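Aromatic-amino-acid:2-oxoglutarate transaminase (Candida albicans, PDB 6HND) probably transfers amino groups between aromatic amino acids or 2-aminoadipate and 2-oxo acids, using pyridoxal 5'-phosphate as cofactor. Local coordinates at residues Val61-Pro64 / Phe65-Ile68; Phe256-Ser259 / Leu260-Lys264; Asp511-Tyr514 / Glu515-Asn519. All blocks are in the same frame, centred on the assembly; numbering follows the deposited sequence.

Contact 1 of 3, residues Val61-Pro64 / Phe65-Ile68; sequences VDYP and FQKI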
# COMPACT_ATOMS: atom_id res chain seq x y z
N VAL B 61 -9.11 -17.69 -17.73
CA VAL B 61 -10.23 -17.76 -18.70
C VAL B 61 -9.69 -17.17 -20.00
O VAL B 61 -8.70 -16.43 -19.92
CB VAL B 61 -11.49 -17.05 -18.18
CG1 VAL B 61 -11.95 -17.69 -16.89
CG2 VAL B 61 -11.29 -15.54 -17.99
N ASP B 62 -10.30 -17.52 -21.13
CA ASP B 62 -9.93 -16.99 -22.47
C ASP B 62 -10.78 -15.76 -22.78
O ASP B 62 -10.31 -14.90 -23.55
CB ASP B 62 -10.10 -18.08 -23.52
CG ASP B 62 -9.18 -19.24 -23.23
OD1 ASP B 62 -7.96 -18.99 -23.13
OD2 ASP B 62 -9.70 -20.33 -23.04
N TYR B 63 -11.97 -15.68 -22.19
CA TYR B 63 -12.92 -14.57 -22.42
C TYR B 63 -13.71 -14.38 -21.14
O TYR B 63 -13.93 -15.34 -20.38
CB TYR B 63 -13.78 -14.83 -23.67
CG TYR B 63 -14.52 -16.15 -23.67
CD1 TYR B 63 -15.77 -16.27 -23.09
CD2 TYR B 63 -13.96 -17.28 -24.24
CE1 TYR B 63 -16.44 -17.48 -23.05
CE2 TYR B 63 -14.62 -18.51 -24.22
CZ TYR B 63 -15.86 -18.61 -23.62
OH TYR B 63 -16.52 -19.81 -23.57
N PRO B 64 -14.15 -13.14 -20.85
CA PRO B 64 -14.99 -12.87 -19.69
C PRO B 64 -16.20 -13.81 -19.69
O PRO B 64 -16.79 -13.99 -20.75
CB PRO B 64 -15.44 -11.41 -19.84
CG PRO B 64 -14.48 -10.78 -20.85
CD PRO B 64 -13.81 -11.92 -21.61
N PHE B 65 -16.57 -14.32 -18.51
CA PHE B 65 -17.76 -15.18 -18.26
C PHE B 65 -17.58 -16.59 -18.83
O PHE B 65 -18.57 -17.30 -18.80
CB PHE B 65 -19.03 -14.49 -18.77
CG PHE B 65 -19.26 -13.20 -18.03
CD1 PHE B 65 -19.91 -13.18 -16.81
CD2 PHE B 65 -18.73 -12.01 -18.51
CE1 PHE B 65 -20.06 -11.99 -16.10
CE2 PHE B 65 -18.88 -10.83 -17.80
CZ PHE B 65 -19.53 -10.82 -16.60
N GLN B 66 -16.39 -16.99 -19.28
CA GLN B 66 -16.11 -18.40 -19.64
C GLN B 66 -16.38 -19.30 -18.43
O GLN B 66 -15.95 -18.93 -17.33
CB GLN B 66 -14.67 -18.60 -20.11
CG GLN B 66 -14.43 -19.97 -20.75
CD GLN B 66 -13.00 -20.22 -21.14
OE1 GLN B 66 -12.08 -19.53 -20.70
NE2 GLN B 66 -12.78 -21.24 -21.95
N LYS B 67 -17.05 -20.44 -18.65
CA LYS B 67 -17.37 -21.49 -17.64
C LYS B 67 -16.37 -22.64 -17.82
O LYS B 67 -16.37 -23.24 -18.92
CB LYS B 67 -18.82 -21.96 -17.77
CG LYS B 67 -19.77 -21.48 -16.68
CD LYS B 67 -19.86 -19.97 -16.55
CE LYS B 67 -20.89 -19.49 -15.55
NZ LYS B 67 -21.03 -18.02 -15.60
N ILE B 68 -15.54 -22.91 -16.80
CA ILE B 68 -14.40 -23.88 -16.85
C ILE B 68 -14.87 -25.23 -16.29
O ILE B 68 -15.41 -25.19 -15.16
CB ILE B 68 -13.18 -23.34 -16.07
CG1 ILE B 68 -12.71 -21.96 -16.57
CG2 ILE B 68 -12.03 -24.35 -16.09
CD1 ILE B 68 -12.04 -21.97 -17.93
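Gln66 folds back on Asp62 and Tyr63 across a type II beta turn that runs from Tyr63 to Gln66 in the loop between strands 53-60 and 109-113. The turn closes through Gln66 N, which donates to Tyr63 O over 3.2 Å, and Pro64 and Phe65 hold its two corner positions, Phe65 with a positive phi of 72°. The tight part lies inside the loop. With CG anti to the backbone N (chi1 -168°) and the rest of the chain extended, the Gln66 side chain reaches back across the turn and delivers its amide to the main chain: Asp62 N donates to Gln66 OE1 at 2.7 Å, nearly straight at 166°. On the way the aliphatic part of Gln66 passes over one face of the Tyr63 ring in a CH-pi contact, CB standing 3.8 Å from the ring centroid, while CG reaches 3.5 Å from Tyr63 CZ. Tyr63 is thus covered on that face, although the residue as a whole is exposed.

The apolar flank is covered from outside the turn. Val61 and Pro64 pack on Trp398 of helix 392-418, and the Phe65 ring meets Phe50 of the second subunit edge-to-face, which places the turn at the dimer interface. The looser side belongs to Ile68, which only brushes the loop with CG1 4.3 Å from Val61 CG1, and to the carboxylate of the partly exposed Asp62. Its OD1 is hydrogen-bonded to Ser108 OG, whereas OD2 takes a weak bond from Gln66 NE2 at 3.4 Å.

Contact 2 of 3, residues Phe256-Ser259 / Leu260-Lys264; sequences FTQS and LEFRK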
# COMPACT_ATOMS: atom_id res chain seq x y z
N PHE B 256 -19.51 11.39 -19.21
CA PHE B 256 -19.06 12.26 -20.34
C PHE B 256 -17.59 12.00 -20.70
O PHE B 256 -16.81 11.50 -19.86
CB PHE B 256 -19.27 13.75 -20.03
CG PHE B 256 -20.72 14.19 -19.94
CD1 PHE B 256 -21.59 13.98 -20.99
CD2 PHE B 256 -21.20 14.84 -18.82
CE1 PHE B 256 -22.91 14.37 -20.91
CE2 PHE B 256 -22.52 15.24 -18.74
CZ PHE B 256 -23.38 15.01 -19.79
N THR B 257 -17.25 12.28 -21.95
CA THR B 257 -15.91 12.10 -22.53
C THR B 257 -15.52 13.37 -23.28
O THR B 257 -16.28 13.77 -24.20
CB THR B 257 -15.83 10.89 -23.45
OG1 THR B 257 -16.11 9.74 -22.66
CG2 THR B 257 -14.47 10.74 -24.10
N GLN B 258 -14.39 13.97 -22.90
CA GLN B 258 -13.88 15.21 -23.52
C GLN B 258 -13.34 14.84 -24.90
O GLN B 258 -12.55 13.87 -24.97
CB GLN B 258 -12.80 15.86 -22.65
CG GLN B 258 -13.31 16.44 -21.35
CD GLN B 258 -12.17 16.86 -20.45
OE1 GLN B 258 -11.02 16.97 -20.87
NE2 GLN B 258 -12.50 17.12 -19.20
N SER B 259 -13.77 15.56 -25.93
CA SER B 259 -13.23 15.50 -27.31
C SER B 259 -11.75 15.88 -27.30
O SER B 259 -11.30 16.59 -26.36
CB SER B 259 -14.00 16.42 -28.23
OG SER B 259 -13.66 17.77 -27.98
N LEU B 260 -11.02 15.49 -28.35
CA LEU B 260 -9.63 15.94 -28.55
C LEU B 260 -9.59 17.47 -28.55
O LEU B 260 -8.76 18.03 -27.83
CB LEU B 260 -9.08 15.35 -29.84
CG LEU B 260 -7.68 15.82 -30.24
CD1 LEU B 260 -6.66 15.61 -29.11
CD2 LEU B 260 -7.24 15.12 -31.53
N GLU B 261 -10.52 18.14 -29.24
CA GLU B 261 -10.43 19.62 -29.39
C GLU B 261 -10.73 20.30 -28.04
O GLU B 261 -10.08 21.31 -27.71
CB GLU B 261 -11.24 20.05 -30.62
CG GLU B 261 -12.69 20.42 -30.38
CD GLU B 261 -13.36 21.03 -31.61
OE1 GLU B 261 -14.18 21.96 -31.43
OE2 GLU B 261 -13.05 20.57 -32.74
N PHE B 262 -11.63 19.72 -27.24
CA PHE B 262 -11.92 20.18 -25.85
C PHE B 262 -10.66 20.06 -24.98
O PHE B 262 -10.31 21.00 -24.27
CB PHE B 262 -13.12 19.41 -25.29
CG PHE B 262 -13.64 19.95 -23.99
CD1 PHE B 262 -12.99 19.68 -22.80
CD2 PHE B 262 -14.78 20.75 -23.97
CE1 PHE B 262 -13.48 20.17 -21.59
CE2 PHE B 262 -15.26 21.25 -22.77
CZ PHE B 262 -14.60 20.98 -21.59
N ARG B 263 -9.96 18.93 -25.06
CA ARG B 263 -8.70 18.71 -24.29
C ARG B 263 -7.63 19.73 -24.70
O ARG B 263 -6.89 20.18 -23.80
CB ARG B 263 -8.18 17.29 -24.48
CG ARG B 263 -9.07 16.22 -23.88
CD ARG B 263 -8.83 14.87 -24.54
NE ARG B 263 -9.95 14.01 -24.24
CZ ARG B 263 -9.95 13.05 -23.33
NH1 ARG B 263 -8.85 12.73 -22.66
NH2 ARG B 263 -11.06 12.36 -23.13
N LYS B 264 -7.54 20.12 -25.97
CA LYS B 264 -6.52 21.11 -26.41
C LYS B 264 -6.82 22.42 -25.71
O LYS B 264 -5.87 23.06 -25.29
CB LYS B 264 -6.48 21.25 -27.93
CG LYS B 264 -5.99 19.99 -28.64
CD LYS B 264 -5.52 20.22 -30.07
CE LYS B 264 -5.59 18.95 -30.89
NZ LYS B 264 -4.77 19.06 -32.11
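Ser259 and Arg263 carry the hydrogen bonds that start helix 260-272. At the N-cap, Ser259 OG accepts from Phe262 N at 2.9 Å; chi1 of 74° sets this hydroxyl between the backbone N and the carbonyl carbon, facing the first turn. Ser259 O takes the first helical bond, from Arg263 N at 3.0 Å.

A charged side chain then secures the residue ahead of the cap. Arg263 grips Gln258 O side-on with two nitrogens, NE at 2.7 Å and NH2 at 2.8 Å. The oxygen lies in the guanidinium plane, but only NH2 sits on its lone pair, while NE approaches from above the carbonyl plane. NH2 also bonds to Thr249 OG1, which helps to fix the rotation of the group.

Apolar contact comes from Gln258, whose CG lies 3.6 Å from Phe262 CD1, amide and ring planes 45° apart.

Outside the contact, Asp217 accepts from Ser259 N, Thr257 OG1 bonds to Gly250 N, and Gln258 OE1 is hydrogen-bonded to Tyr324 OH. The segment forms the loop-to-helix junction of a beta-alpha-beta crossover, in which helix 260-272 links the adjacent parallel strands 243-246 and 276-280 of the seven-stranded sheet.

Contact 3 of 3, residues Asp511-Tyr514 / Glu515-Asn519; sequences DAVY and EFFSN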
# COMPACT_ATOMS: atom_id res chain seq x y z
N ASP B 511 -40.10 1.76 -13.12
CA ASP B 511 -41.38 1.49 -12.40
C ASP B 511 -41.44 2.39 -11.16
O ASP B 511 -42.47 3.06 -10.92
CB ASP B 511 -41.50 0.04 -11.94
CG ASP B 511 -41.79 -1.03 -12.98
OD1 ASP B 511 -42.12 -0.69 -14.15
OD2 ASP B 511 -41.67 -2.22 -12.61
N ALA B 512 -40.37 2.42 -10.37
CA ALA B 512 -40.29 3.25 -9.15
C ALA B 512 -40.43 4.74 -9.49
O ALA B 512 -41.15 5.44 -8.77
CB ALA B 512 -38.99 2.95 -8.44
N VAL B 513 -39.78 5.23 -10.56
CA VAL B 513 -39.85 6.68 -10.94
C VAL B 513 -41.27 6.98 -11.41
O VAL B 513 -41.83 8.02 -10.98
CB VAL B 513 -38.81 7.11 -11.99
CG1 VAL B 513 -38.94 8.60 -12.25
CG2 VAL B 513 -37.37 6.79 -11.60
N TYR B 514 -41.82 6.11 -12.25
CA TYR B 514 -43.21 6.20 -12.76
C TYR B 514 -44.19 6.35 -11.60
O TYR B 514 -45.00 7.30 -11.62
CB TYR B 514 -43.63 4.97 -13.57
CG TYR B 514 -45.00 5.16 -14.18
CD1 TYR B 514 -45.16 6.00 -15.27
CD2 TYR B 514 -46.13 4.58 -13.63
CE1 TYR B 514 -46.41 6.24 -15.81
CE2 TYR B 514 -47.39 4.81 -14.17
CZ TYR B 514 -47.53 5.64 -15.27
OH TYR B 514 -48.74 5.92 -15.84
N GLU B 515 -44.14 5.45 -10.61
CA GLU B 515 -45.07 5.51 -9.46
C GLU B 515 -44.85 6.84 -8.74
O GLU B 515 -45.83 7.49 -8.37
CB GLU B 515 -44.91 4.34 -8.49
CG GLU B 515 -46.14 4.13 -7.60
CD GLU B 515 -45.84 3.51 -6.23
OE1 GLU B 515 -45.99 4.23 -5.19
OE2 GLU B 515 -45.44 2.32 -6.20
N PHE B 516 -43.59 7.24 -8.58
CA PHE B 516 -43.25 8.43 -7.76
C PHE B 516 -43.89 9.66 -8.41
O PHE B 516 -44.52 10.47 -7.68
CB PHE B 516 -41.74 8.53 -7.56
CG PHE B 516 -41.26 9.81 -6.93
CD1 PHE B 516 -41.31 9.98 -5.56
CD2 PHE B 516 -40.71 10.81 -7.70
CE1 PHE B 516 -40.87 11.15 -4.97
CE2 PHE B 516 -40.26 11.98 -7.12
CZ PHE B 516 -40.34 12.15 -5.76
N PHE B 517 -43.77 9.78 -9.74
CA PHE B 517 -44.38 10.87 -10.55
C PHE B 517 -45.92 10.79 -10.53
O PHE B 517 -46.57 11.84 -10.28
CB PHE B 517 -43.79 10.86 -11.97
CG PHE B 517 -42.58 11.76 -12.13
CD1 PHE B 517 -41.34 11.37 -11.65
CD2 PHE B 517 -42.70 13.01 -12.73
CE1 PHE B 517 -40.23 12.19 -11.79
CE2 PHE B 517 -41.60 13.84 -12.86
CZ PHE B 517 -40.37 13.42 -12.40
N SER B 518 -46.49 9.59 -10.72
CA SER B 518 -47.96 9.33 -10.65
C SER B 518 -48.50 9.77 -9.28
O SER B 518 -49.62 10.32 -9.24
CB SER B 518 -48.28 7.88 -10.92
OG SER B 518 -47.64 7.44 -12.13
N ASN B 519 -47.72 9.57 -8.21
CA ASN B 519 -48.08 9.94 -6.81
C ASN B 519 -47.96 11.45 -6.57
O ASN B 519 -48.20 11.86 -5.42
CB ASN B 519 -47.21 9.20 -5.80
CG ASN B 519 -47.40 7.70 -5.82
OD1 ASN B 519 -48.28 7.19 -6.51
ND2 ASN B 519 -46.57 6.99 -5.08
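Tyr514 O is gripped twice by a single residue: Ser518 N donates to it at 2.9 Å in the regular helical manner, and Ser518 OG adds a shorter bond of 2.7 Å. The two donors reach the oxygen differently. The amide lies only 15° from the carbonyl plane, whereas the hydroxyl comes from well above it. Ser518 holds OG beside its own backbone N, anti to the carbonyl carbon (chi1 -51°), and this turns the hydroxyl back along the helix to the carbonyl one turn earlier. The same OG also rests over one face of the Tyr514 ring, displaced toward the rim, with CE2 its closest ring atom at 3.3 Å.

On another flank of the helix Val513 and Phe517 lie side by side and point the same way. Val513 CG1 touches Phe517 CD1 at 3.7 Å, and Val513 O meets the edge of the Phe517 ring in its plane. The pair faces strand 438-443, where Val513 packs on Phe441 and Phe517 on Ile443, and the Phe517 ring also stacks with Tyr427.

Ala512 and Phe516 turn to helix 451-465, against Leu462 and Leu458 respectively. Glu515 reaches the same helix with its carboxylate, OE2 bonding to Tyr465 OH; a salt bridge from OE1 to Lys461 NZ is doubtful, since the position of OE1 is less sure.

Backbone bonds such as Phe517 N to Val513 O, 2.9 Å, run through the whole stretch. The arrangement is that of the last turns of an alpha helix, 499-518, with one flank on the small antiparallel sheet and another on helix 451-465, as in the C-terminal small domain of fold-type I aminotransferases.

Along the chain the three contacts follow in series, and none touches another. Contact 1 is a turn just after strand 53-60 of the two-stranded sheet and rests on helix 392-418 and the second subunit. Contact 2 starts helix 260-272, between strands 243-246 and 276-280 of the seven-stranded sheet, with the side chain of Thr257 about 12 Å from the bound pyridoxal phosphate. Contact 3 ends helix 499-518 over the four-stranded sheet containing 438-443. Their centres form a wide triangle, with 35 Å between contacts 1 and 2, 36 Å between 2 and 3, and 39 Å between 1 and 3. They thus sample the dimer interface, the cofactor-binding core and the C-terminal region separately.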